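Long-range contact in TetR family transcription regulator (Marinobacter aquaeolei, PDB 3PAS), which probably binds cis-regulatory DNA through a helix-turn-helix motif and acts as a transcription factor of the TetR family: residues L57-Y61 with I119-N123. Residues are numbered along the deposited sequence; the frame is centred on the assembly and turned at random.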
# COMPACT_ATOMS: atom_id res chain seq x y z
N LEU B 57 1.52 -5.59 -22.38
CA LEU B 57 2.31 -6.69 -21.88
C LEU B 57 3.80 -6.44 -22.07
O LEU B 57 4.57 -6.62 -21.13
CB LEU B 57 1.95 -8.01 -22.56
CG LEU B 57 2.55 -9.30 -21.98
CD1 LEU B 57 2.39 -9.39 -20.41
CD2 LEU B 57 1.90 -10.49 -22.69
N ALA B 58 4.21 -6.06 -23.29
CA ALA B 58 5.61 -5.74 -23.59
C ALA B 58 6.14 -4.64 -22.65
O ALA B 58 7.30 -4.64 -22.24
CB ALA B 58 5.79 -5.34 -25.10
N THR B 59 5.28 -3.67 -22.36
CA THR B 59 5.62 -2.56 -21.48
C THR B 59 5.81 -3.10 -20.06
O THR B 59 6.72 -2.68 -19.34
CB THR B 59 4.55 -1.40 -21.51
OG1 THR B 59 4.47 -0.86 -22.85
CG2 THR B 59 4.97 -0.22 -20.59
N PHE B 60 4.94 -4.00 -19.64
CA PHE B 60 5.07 -4.59 -18.31
C PHE B 60 6.43 -5.32 -18.20
O PHE B 60 7.17 -5.14 -17.21
CB PHE B 60 3.92 -5.52 -17.99
CG PHE B 60 4.02 -6.13 -16.62
CD1 PHE B 60 3.80 -5.36 -15.54
CD2 PHE B 60 4.43 -7.43 -16.46
CE1 PHE B 60 3.91 -5.91 -14.24
CE2 PHE B 60 4.52 -7.98 -15.19
CZ PHE B 60 4.28 -7.23 -14.11
N TYR B 61 6.79 -6.08 -19.22
CA TYR B 61 8.09 -6.76 -19.23
C TYR B 61 9.28 -5.85 -19.31
O TYR B 61 10.33 -6.12 -18.71
CB TYR B 61 8.16 -7.80 -20.35
CG TYR B 61 7.27 -8.98 -20.13
CD1 TYR B 61 7.13 -9.55 -18.87
CD2 TYR B 61 6.65 -9.61 -21.20
CE1 TYR B 61 6.34 -10.67 -18.66
CE2 TYR B 61 5.85 -10.75 -20.99
CZ TYR B 61 5.72 -11.27 -19.72
OH TYR B 61 4.95 -12.38 -19.50
N ILE B 119 2.33 -14.63 -15.99
CA ILE B 119 3.16 -13.43 -16.07
C ILE B 119 4.01 -13.32 -14.78
O ILE B 119 5.22 -13.14 -14.85
CB ILE B 119 2.32 -12.18 -16.33
CG1 ILE B 119 1.67 -12.27 -17.73
CG2 ILE B 119 3.19 -10.90 -16.21
CD1 ILE B 119 0.57 -11.26 -17.96
N GLN B 120 3.33 -13.46 -13.65
CA GLN B 120 3.93 -13.54 -12.31
C GLN B 120 5.07 -14.51 -12.30
O GLN B 120 6.17 -14.15 -11.92
CB GLN B 120 2.89 -14.04 -11.32
CG GLN B 120 3.38 -14.34 -9.92
CD GLN B 120 2.90 -13.33 -8.94
OE1 GLN B 120 2.89 -12.12 -9.21
NE2 GLN B 120 2.46 -13.81 -7.79
N ALA B 121 4.82 -15.74 -12.77
CA ALA B 121 5.82 -16.80 -12.81
C ALA B 121 7.02 -16.40 -13.65
O ALA B 121 8.19 -16.66 -13.26
CB ALA B 121 5.22 -18.12 -13.35
N ARG B 122 6.76 -15.75 -14.80
CA ARG B 122 7.86 -15.30 -15.66
C ARG B 122 8.79 -14.30 -14.92
O ARG B 122 10.00 -14.37 -15.03
CB ARG B 122 7.31 -14.71 -16.96
CG ARG B 122 8.36 -14.24 -17.99
CD ARG B 122 8.89 -12.82 -17.66
NE ARG B 122 9.56 -12.18 -18.79
CZ ARG B 122 10.21 -11.02 -18.75
NH1 ARG B 122 10.31 -10.34 -17.61
NH2 ARG B 122 10.78 -10.55 -19.85
N ASN B 123 8.20 -13.34 -14.22
CA ASN B 123 9.00 -12.39 -13.41
C ASN B 123 9.76 -13.09 -12.24
O ASN B 123 10.93 -12.78 -11.97
CB ASN B 123 8.09 -11.30 -12.87
CG ASN B 123 7.91 -10.14 -13.86
OD1 ASN B 123 8.42 -10.19 -14.97
ND2 ASN B 123 7.24 -9.06 -13.42
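Arg122 reaches Tyr61 because its CG stands anti to the backbone N and the chain then bends at chi2 (-83°), which lays the guanidinium over one face of the phenol ring. The two planes are 22° apart and their centres 4.0 Å, an offset stack with cation-pi character: Arg122 CZ sits 3.4 Å from Tyr61 CD1, over the rim of the ring rather than its middle. Higher up the same side chain, Arg122 CD rests 3.5 Å from Tyr61 CE1.

The guanidinium is also gripped by its polar partners. Arg122 NH1 forms a salt bridge with Asp65, one turn beyond Tyr61 on helix 52-76, and adds a long, bent hydrogen bond to Asn123 OD1 at 3.3 Å, tilted somewhat out of the guanidinium plane. Asn123 turns its ND2 to Phe60, 3.4 Å from CE2, with amide and ring planes roughly parallel; that same nitrogen is hydrogen-bonded to Ser64.

Ile119 supplies the greasy side. Its CG2 presses on Phe60 CE2 at 3.4 Å, its CD1 meets Leu57 CD1 at 3.6 Å, and Tyr61 OH lies against its CG1. Behind this, Phe60 stacks on Phe109, so helix 100-110 backs the contact.

The axes of segments 57-61 and 119-123, on helices 52-76 and 117-126, pass 12.1 Å apart with 27° between their N-to-C directions, a gap spanned by the Phe60 and Tyr61 rings with Ile119 and Arg122. The contact thus ties the helix that follows the predicted DNA-binding motif to the C-terminal domain, of the tetracycline-repressor-like family. Cutting Arg122 back to an alanine is likely to leave Asp65 without this positive partner and to remove the guanidinium from the face of Tyr61. Chemically, apolar contacts round Ile119 join a charged edge where ring and carboxylate probably share the stabilisation of one positive charge.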